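Local coordinates for protein endonuclease III (Geobacillus stearothermophilus, PDB 1ORN) that acts as a DNA glycosylase of the HhH-GPD superfamily in base excision repair, carrying a [4Fe-4S] cluster and forming a covalent intermediate with DNA, at residues L14-E27 with I179-H191. Numbering follows the deposited sequence.
Sequences LDEMAKMFPDAHCE and ITHHRMIFFGRYH
Glu27 OE2 takes two bonds from helix 179-191. Tyr190 OH donates to the syn lone pair of Glu27 OE2 at 2.7 Å. Arg189 NH1 forms a salt bridge with Glu27 OE2 at 2.9 Å, on the anti side and bent to 134° at the hydrogen. With an alanine at Glu27, Tyr190 OH is likely to lose its acceptor and Arg189 this carboxylate. A water bridges Leu14 O and Arg183 NH1. Ala18 CB rests on the Arg183 guanidinium face.

Much of the rest is aromatic. Ala24 CA sits over the centre of the Phe186 ring, 3.8 Å from its centroid, and Tyr190 CE2 lies over the opposite face, toward the rim. Phe186 CB covers one face of Phe21. Met17 CG lies over a face of Phe187, while Met20 CE meets that ring at its edge, 3.7 Å from CE1. Met20 SD stands over the centre of the His191 ring, 3.9 Å from its centroid. The Met20 chain bends at chi3 (-43°), turning CE to Phe187. An aliphatic contact joins Leu14 CD2 to Thr180 CG2 at 3.7 Å.

Helices 14-20 and 179-191 cross at 72°, and the chain after Phe21 runs across the second helix. Helix 143-152 adds Val148 and Leu152 against Met17 and Ser149 against Met184. Phe187 also touches the iron-sulfur cluster, placing the contact in the cluster-bearing domain, where the N-terminal helix meets helix 177-191.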
ATOM      1  N   LEU C  14      16.345   1.970  -8.490  1.00 37.04           N
ATOM      2  CA  LEU C  14      15.054   1.491  -8.961  1.00 38.11           C
ATOM      3  C   LEU C  14      15.217   0.486 -10.094  1.00 39.16           C
ATOM      4  O   LEU C  14      14.456  -0.476 -10.186  1.00 40.56           O
ATOM      5  CB  LEU C  14      14.198   2.669  -9.422  1.00 37.23           C
ATOM      6  CG  LEU C  14      13.845   3.646  -8.294  1.00 35.37           C
ATOM      7  CD1 LEU C  14      13.065   4.818  -8.862  1.00 35.64           C
ATOM      8  CD2 LEU C  14      13.041   2.920  -7.222  1.00 34.42           C
ATOM      9  N   ASP C  15      16.210   0.710 -10.950  1.00 39.99           N
ATOM     10  CA  ASP C  15      16.472  -0.192 -12.069  1.00 39.98           C
ATOM     11  C   ASP C  15      16.892  -1.565 -11.550  1.00 41.34           C
ATOM     12  O   ASP C  15      16.547  -2.594 -12.136  1.00 43.00           O
ATOM     13  CB  ASP C  15      17.564   0.388 -12.963  1.00 38.99           C
ATOM     14  N   GLU C  16      17.631  -1.581 -10.446  1.00 41.60           N
ATOM     15  CA  GLU C  16      18.100  -2.832  -9.860  1.00 43.50           C
ATOM     16  C   GLU C  16      16.949  -3.582  -9.192  1.00 43.50           C
ATOM     17  O   GLU C  16      16.845  -4.804  -9.311  1.00 42.57           O
ATOM     18  CB  GLU C  16      19.199  -2.551  -8.834  1.00 47.00           C
ATOM     19  CG  GLU C  16      20.012  -3.776  -8.433  1.00 52.44           C
ATOM     20  CD  GLU C  16      20.838  -4.340  -9.585  1.00 53.88           C
ATOM     21  OE1 GLU C  16      21.640  -3.583 -10.175  1.00 55.67           O
ATOM     22  OE2 GLU C  16      20.687  -5.542  -9.897  1.00 56.75           O
ATOM     23  N   MET C  17      16.092  -2.851  -8.482  1.00 41.88           N
ATOM     24  CA  MET C  17      14.949  -3.468  -7.815  1.00 40.73           C
ATOM     25  C   MET C  17      14.083  -4.165  -8.854  1.00 40.40           C
ATOM     26  O   MET C  17      13.459  -5.187  -8.571  1.00 41.34           O
ATOM     27  CB  MET C  17      14.107  -2.413  -7.090  1.00 39.68           C
ATOM     28  CG  MET C  17      14.830  -1.687  -5.982  1.00 39.18           C
ATOM     29  SD  MET C  17      13.752  -0.509  -5.119  1.00 37.96           S
ATOM     30  CE  MET C  17      14.982   0.397  -4.116  1.00 38.48           C
ATOM     31  N   ALA C  18      14.039  -3.596 -10.054  1.00 40.53           N
ATOM     32  CA  ALA C  18      13.250  -4.160 -11.139  1.00 42.21           C
ATOM     33  C   ALA C  18      13.840  -5.498 -11.574  1.00 42.67           C
ATOM     34  O   ALA C  18      13.108  -6.421 -11.923  1.00 43.69           O
ATOM     35  CB  ALA C  18      13.211  -3.192 -12.321  1.00 42.15           C
ATOM     36  N   LYS C  19      15.166  -5.596 -11.547  1.00 43.10           N
ATOM     37  CA  LYS C  19      15.851  -6.825 -11.935  1.00 43.92           C
ATOM     38  C   LYS C  19      15.699  -7.901 -10.867  1.00 43.94           C
ATOM     39  O   LYS C  19      15.685  -9.094 -11.172  1.00 44.26           O
ATOM     40  CB  LYS C  19      17.344  -6.558 -12.176  1.00 44.54           C
ATOM     41  CG  LYS C  19      17.635  -5.671 -13.374  1.00 46.00           C
ATOM     42  CD  LYS C  19      19.135  -5.522 -13.602  1.00 47.04           C
ATOM     43  N   MET C  20      15.580  -7.473  -9.615  1.00 43.63           N
ATOM     44  CA  MET C  20      15.442  -8.400  -8.502  1.00 43.40           C
ATOM     45  C   MET C  20      14.008  -8.905  -8.358  1.00 42.71           C
ATOM     46  O   MET C  20      13.779 -10.065  -8.014  1.00 42.38           O
ATOM     47  CB  MET C  20      15.883  -7.719  -7.207  1.00 45.51           C
ATOM     48  CG  MET C  20      16.034  -8.659  -6.028  1.00 48.29           C
ATOM     49  SD  MET C  20      16.609  -7.828  -4.533  1.00 54.70           S
ATOM     50  CE  MET C  20      17.889  -6.782  -5.209  1.00 47.67           C
ATOM     51  N   PHE C  21      13.046  -8.027  -8.624  1.00 41.39           N
ATOM     52  CA  PHE C  21      11.634  -8.379  -8.514  1.00 40.73           C
ATOM     53  C   PHE C  21      10.875  -7.974  -9.772  1.00 40.30           C
ATOM     54  O   PHE C  21      10.049  -7.062  -9.754  1.00 39.59           O
ATOM     55  CB  PHE C  21      11.034  -7.698  -7.284  1.00 39.98           C
ATOM     56  CG  PHE C  21      11.679  -8.121  -5.996  1.00 39.47           C
ATOM     57  CD1 PHE C  21      11.477  -9.401  -5.493  1.00 39.54           C
ATOM     58  CD2 PHE C  21      12.523  -7.258  -5.306  1.00 39.10           C
ATOM     59  CE1 PHE C  21      12.109  -9.816  -4.322  1.00 40.88           C
ATOM     60  CE2 PHE C  21      13.159  -7.665  -4.135  1.00 40.28           C
ATOM     61  CZ  PHE C  21      12.952  -8.943  -3.642  1.00 41.40           C
ATOM     62  N   PRO C  22      11.149  -8.657 -10.893  1.00 41.34           N
ATOM     63  CA  PRO C  22      10.489  -8.362 -12.166  1.00 41.72           C
ATOM     64  C   PRO C  22       8.991  -8.665 -12.172  1.00 42.35           C
ATOM     65  O   PRO C  22       8.255  -8.134 -13.002  1.00 45.12           O
ATOM     66  CB  PRO C  22      11.262  -9.230 -13.159  1.00 41.99           C
ATOM     67  CG  PRO C  22      11.636 -10.423 -12.328  1.00 40.92           C
ATOM     68  CD  PRO C  22      12.095  -9.781 -11.038  1.00 41.00           C
ATOM     69  N   ASP C  23       8.546  -9.510 -11.247  1.00 41.71           N
ATOM     70  CA  ASP C  23       7.135  -9.862 -11.195  1.00 42.30           C
ATOM     71  C   ASP C  23       6.361  -9.255 -10.036  1.00 41.11           C
ATOM     72  O   ASP C  23       5.297  -9.754  -9.675  1.00 41.59           O
ATOM     73  N   ALA C  24       6.882  -8.178  -9.456  1.00 41.15           N
ATOM     74  CA  ALA C  24       6.216  -7.522  -8.327  1.00 38.74           C
ATOM     75  C   ALA C  24       4.799  -7.051  -8.679  1.00 38.12           C
ATOM     76  O   ALA C  24       4.576  -6.433  -9.720  1.00 36.84           O
ATOM     77  CB  ALA C  24       7.055  -6.345  -7.847  1.00 39.06           C
ATOM     78  N   HIS C  25       3.848  -7.329  -7.792  1.00 36.49           N
ATOM     79  CA  HIS C  25       2.451  -6.956  -8.016  1.00 36.57           C
ATOM     80  C   HIS C  25       1.703  -6.749  -6.696  1.00 35.68           C
ATOM     81  O   HIS C  25       2.253  -6.950  -5.616  1.00 34.40           O
ATOM     82  CB  HIS C  25       1.752  -8.068  -8.806  1.00 37.74           C
ATOM     83  CG  HIS C  25       1.841  -9.411  -8.148  1.00 39.78           C
ATOM     84  ND1 HIS C  25       3.018 -10.125  -8.070  1.00 41.06           N
ATOM     85  CD2 HIS C  25       0.915 -10.141  -7.478  1.00 41.19           C
ATOM     86  CE1 HIS C  25       2.815 -11.233  -7.379  1.00 40.83           C
ATOM     87  NE2 HIS C  25       1.548 -11.267  -7.008  1.00 41.16           N
ATOM     88  N   CYS C  26       0.441  -6.341  -6.787  1.00 35.90           N
ATOM     89  CA  CYS C  26      -0.371  -6.167  -5.588  1.00 36.33           C
ATOM     90  C   CYS C  26      -0.708  -7.584  -5.139  1.00 35.83           C
ATOM     91  O   CYS C  26      -1.236  -8.375  -5.922  1.00 36.87           O
ATOM     92  CB  CYS C  26      -1.656  -5.404  -5.911  1.00 37.88           C
ATOM     93  SG  CYS C  26      -2.835  -5.341  -4.532  1.00 41.13           S
ATOM     94  N   GLU C  27      -0.404  -7.912  -3.888  1.00 34.47           N
ATOM     95  CA  GLU C  27      -0.669  -9.258  -3.396  1.00 35.21           C
ATOM     96  C   GLU C  27      -2.017  -9.467  -2.704  1.00 35.19           C
ATOM     97  O   GLU C  27      -2.284 -10.551  -2.185  1.00 35.60           O
ATOM     98  CB  GLU C  27       0.468  -9.711  -2.474  1.00 36.38           C
ATOM     99  CG  GLU C  27       1.839  -9.646  -3.138  1.00 39.30           C
ATOM    100  CD  GLU C  27       2.876 -10.528  -2.460  1.00 41.22           C
ATOM    101  OE1 GLU C  27       2.821 -11.763  -2.643  1.00 42.66           O
ATOM    102  OE2 GLU C  27       3.746  -9.991  -1.743  1.00 40.56           O
ATOM    103  N   ILE C 179       4.242   0.427 -11.328  1.00 36.35           N
ATOM    104  CA  ILE C 179       5.109  -0.740 -11.204  1.00 37.39           C
ATOM    105  C   ILE C 179       6.312  -0.493 -10.292  1.00 36.71           C
ATOM    106  O   ILE C 179       6.766  -1.402  -9.598  1.00 36.32           O
ATOM    107  CB  ILE C 179       5.609  -1.229 -12.587  1.00 38.53           C
ATOM    108  CG1 ILE C 179       6.304  -2.581 -12.431  1.00 40.63           C
ATOM    109  CG2 ILE C 179       6.578  -0.223 -13.188  1.00 40.44           C
ATOM    110  CD1 ILE C 179       5.421  -3.655 -11.838  1.00 40.48           C
ATOM    111  N   THR C 180       6.827   0.732 -10.281  1.00 38.02           N
ATOM    112  CA  THR C 180       7.969   1.036  -9.424  1.00 39.45           C
ATOM    113  C   THR C 180       7.540   0.914  -7.968  1.00 38.45           C
ATOM    114  O   THR C 180       8.297   0.433  -7.121  1.00 38.07           O
ATOM    115  CB  THR C 180       8.512   2.450  -9.685  1.00 41.57           C
ATOM    116  OG1 THR C 180       8.906   2.558 -11.056  1.00 43.62           O
ATOM    117  CG2 THR C 180       9.721   2.723  -8.796  1.00 42.28           C
ATOM    118  N   HIS C 181       6.314   1.351  -7.688  1.00 38.84           N
ATOM    119  CA  HIS C 181       5.743   1.272  -6.347  1.00 37.51           C
ATOM    120  C   HIS C 181       5.744  -0.190  -5.883  1.00 35.14           C
ATOM    121  O   HIS C 181       6.211  -0.513  -4.789  1.00 32.41           O
ATOM    122  CB  HIS C 181       4.311   1.833  -6.379  1.00 41.33           C
ATOM    123  CG  HIS C 181       3.436   1.352  -5.263  1.00 44.33           C
ATOM    124  ND1 HIS C 181       3.593   1.765  -3.958  1.00 45.49           N
ATOM    125  CD2 HIS C 181       2.400   0.480  -5.260  1.00 46.28           C
ATOM    126  CE1 HIS C 181       2.691   1.169  -3.199  1.00 47.16           C
ATOM    127  NE2 HIS C 181       1.955   0.383  -3.963  1.00 47.94           N
ATOM    128  N   HIS C 182       5.225  -1.075  -6.728  1.00 33.22           N
ATOM    129  CA  HIS C 182       5.177  -2.493  -6.392  1.00 32.75           C
ATOM    130  C   HIS C 182       6.573  -3.090  -6.229  1.00 30.18           C
ATOM    131  O   HIS C 182       6.801  -3.902  -5.334  1.00 30.65           O
ATOM    132  CB  HIS C 182       4.379  -3.247  -7.456  1.00 34.22           C
ATOM    133  CG  HIS C 182       2.908  -2.963  -7.405  1.00 37.39           C
ATOM    134  ND1 HIS C 182       2.193  -2.522  -8.497  1.00 39.67           N
ATOM    135  CD2 HIS C 182       2.024  -3.040  -6.382  1.00 37.38           C
ATOM    136  CE1 HIS C 182       0.931  -2.339  -8.149  1.00 39.22           C
ATOM    137  NE2 HIS C 182       0.803  -2.645  -6.871  1.00 40.68           N
ATOM    138  N   ARG C 183       7.509  -2.679  -7.082  1.00 30.18           N
ATOM    139  CA  ARG C 183       8.875  -3.182  -6.992  1.00 31.23           C
ATOM    140  C   ARG C 183       9.517  -2.749  -5.677  1.00 31.73           C
ATOM    141  O   ARG C 183      10.254  -3.517  -5.057  1.00 30.72           O
ATOM    142  CB  ARG C 183       9.704  -2.685  -8.179  1.00 34.15           C
ATOM    143  CG  ARG C 183       9.296  -3.299  -9.514  1.00 35.97           C
ATOM    144  CD  ARG C 183       9.995  -2.596 -10.671  1.00 40.18           C
ATOM    145  NE  ARG C 183       9.624  -3.151 -11.972  1.00 42.59           N
ATOM    146  CZ  ARG C 183       9.837  -2.537 -13.133  1.00 43.68           C
ATOM    147  NH1 ARG C 183      10.421  -1.347 -13.157  1.00 45.93           N
ATOM    148  NH2 ARG C 183       9.458  -3.105 -14.270  1.00 44.40           N
ATOM    149  N   MET C 184       9.229  -1.523  -5.244  1.00 31.92           N
ATOM    150  CA  MET C 184       9.779  -1.029  -3.989  1.00 31.17           C
ATOM    151  C   MET C 184       9.195  -1.779  -2.800  1.00 30.04           C
ATOM    152  O   MET C 184       9.905  -2.081  -1.839  1.00 32.07           O
ATOM    153  CB  MET C 184       9.523   0.479  -3.833  1.00 31.06           C
ATOM    154  CG  MET C 184      10.399   1.349  -4.730  1.00 33.48           C
ATOM    155  SD  MET C 184      10.251   3.120  -4.340  1.00 33.50           S
ATOM    156  CE  MET C 184      11.103   3.166  -2.771  1.00 33.59           C
ATOM    157  N   ILE C 185       7.905  -2.089  -2.864  1.00 29.81           N
ATOM    158  CA  ILE C 185       7.253  -2.817  -1.785  1.00 29.76           C
ATOM    159  C   ILE C 185       7.846  -4.217  -1.658  1.00 29.11           C
ATOM    160  O   ILE C 185       8.094  -4.696  -0.557  1.00 31.34           O
ATOM    161  CB  ILE C 185       5.732  -2.926  -2.014  1.00 31.40           C
ATOM    162  CG1 ILE C 185       5.085  -1.557  -1.779  1.00 33.45           C
ATOM    163  CG2 ILE C 185       5.130  -3.963  -1.070  1.00 31.10           C
ATOM    164  CD1 ILE C 185       3.587  -1.556  -1.920  1.00 37.59           C
ATOM    165  N   PHE C 186       8.066  -4.872  -2.788  1.00 31.11           N
ATOM    166  CA  PHE C 186       8.649  -6.205  -2.764  1.00 30.81           C
ATOM    167  C   PHE C 186      10.076  -6.141  -2.232  1.00 30.02           C
ATOM    168  O   PHE C 186      10.488  -6.982  -1.439  1.00 30.82           O
ATOM    169  CB  PHE C 186       8.640  -6.816  -4.167  1.00 32.26           C
ATOM    170  CG  PHE C 186       7.435  -7.682  -4.442  1.00 34.01           C
ATOM    171  CD1 PHE C 186       6.145  -7.187  -4.272  1.00 32.71           C
ATOM    172  CD2 PHE C 186       7.595  -8.998  -4.879  1.00 34.11           C
ATOM    173  CE1 PHE C 186       5.031  -7.987  -4.532  1.00 33.60           C
ATOM    174  CE2 PHE C 186       6.490  -9.806  -5.142  1.00 34.98           C
ATOM    175  CZ  PHE C 186       5.207  -9.302  -4.970  1.00 34.63           C
ATOM    176  N   PHE C 187      10.823  -5.132  -2.665  1.00 29.93           N
ATOM    177  CA  PHE C 187      12.205  -4.973  -2.223  1.00 30.93           C
ATOM    178  C   PHE C 187      12.243  -4.877  -0.700  1.00 30.11           C
ATOM    179  O   PHE C 187      13.049  -5.529  -0.048  1.00 31.63           O
ATOM    180  CB  PHE C 187      12.813  -3.715  -2.853  1.00 31.07           C
ATOM    181  CG  PHE C 187      14.274  -3.528  -2.562  1.00 33.00           C
ATOM    182  CD1 PHE C 187      15.234  -4.284  -3.227  1.00 33.41           C
ATOM    183  CD2 PHE C 187      14.695  -2.592  -1.619  1.00 32.64           C
ATOM    184  CE1 PHE C 187      16.593  -4.110  -2.958  1.00 35.10           C
ATOM    185  CE2 PHE C 187      16.049  -2.412  -1.342  1.00 33.82           C
ATOM    186  CZ  PHE C 187      17.000  -3.175  -2.015  1.00 33.74           C
ATOM    187  N   GLY C 188      11.356  -4.066  -0.131  1.00 29.99           N
ATOM    188  CA  GLY C 188      11.328  -3.924   1.315  1.00 29.05           C
ATOM    189  C   GLY C 188      10.731  -5.124   2.035  1.00 29.76           C
ATOM    190  O   GLY C 188      11.191  -5.512   3.111  1.00 30.33           O
ATOM    191  N   ARG C 189       9.704  -5.725   1.444  1.00 30.01           N
ATOM    192  CA  ARG C 189       9.044  -6.863   2.078  1.00 30.69           C
ATOM    193  C   ARG C 189       9.905  -8.119   2.114  1.00 31.57           C
ATOM    194  O   ARG C 189       9.972  -8.811   3.133  1.00 33.01           O
ATOM    195  CB  ARG C 189       7.731  -7.178   1.350  1.00 32.00           C
ATOM    196  CG  ARG C 189       6.940  -8.347   1.940  1.00 33.72           C
ATOM    197  CD  ARG C 189       5.584  -8.483   1.253  1.00 35.23           C
ATOM    198  NE  ARG C 189       4.728  -7.336   1.548  1.00 34.13           N
ATOM    199  CZ  ARG C 189       3.813  -6.845   0.719  1.00 33.16           C
ATOM    200  NH1 ARG C 189       3.622  -7.395  -0.471  1.00 32.83           N
ATOM    201  NH2 ARG C 189       3.084  -5.799   1.082  1.00 29.80           N
ATOM    202  N   TYR C 190      10.590  -8.385   1.011  1.00 32.83           N
ATOM    203  CA  TYR C 190      11.397  -9.593   0.889  1.00 34.17           C
ATOM    204  C   TYR C 190      12.914  -9.459   0.945  1.00 35.64           C
ATOM    205  O   TYR C 190      13.612 -10.464   1.076  1.00 36.27           O
ATOM    206  CB  TYR C 190      11.016 -10.297  -0.407  1.00 32.12           C
ATOM    207  CG  TYR C 190       9.557 -10.667  -0.468  1.00 33.59           C
ATOM    208  CD1 TYR C 190       9.037 -11.663   0.360  1.00 34.19           C
ATOM    209  CD2 TYR C 190       8.690 -10.009  -1.339  1.00 32.04           C
ATOM    210  CE1 TYR C 190       7.681 -11.997   0.321  1.00 34.13           C
ATOM    211  CE2 TYR C 190       7.333 -10.332  -1.384  1.00 33.37           C
ATOM    212  CZ  TYR C 190       6.837 -11.325  -0.550  1.00 34.53           C
ATOM    213  OH  TYR C 190       5.492 -11.637  -0.578  1.00 36.75           O
ATOM    214  N   HIS C 191      13.428  -8.241   0.852  1.00 34.65           N
ATOM    215  CA  HIS C 191      14.877  -8.052   0.861  1.00 35.34           C
ATOM    216  C   HIS C 191      15.347  -7.065   1.928  1.00 34.80           C
ATOM    217  O   HIS C 191      16.035  -7.443   2.873  1.00 34.04           O
ATOM    218  CB  HIS C 191      15.328  -7.574  -0.519  1.00 37.87           C
ATOM    219  CG  HIS C 191      16.811  -7.577  -0.708  1.00 40.06           C
ATOM    220  ND1 HIS C 191      17.554  -8.739  -0.728  1.00 41.10           N
ATOM    221  CD2 HIS C 191      17.687  -6.564  -0.901  1.00 42.52           C
ATOM    222  CE1 HIS C 191      18.826  -8.439  -0.928  1.00 43.03           C
ATOM    223  NE2 HIS C 191      18.934  -7.127  -1.037  1.00 43.72           N
TER
HETATM  224  O   HOH W   1      11.937   0.110 -11.582  1.00 46.62           O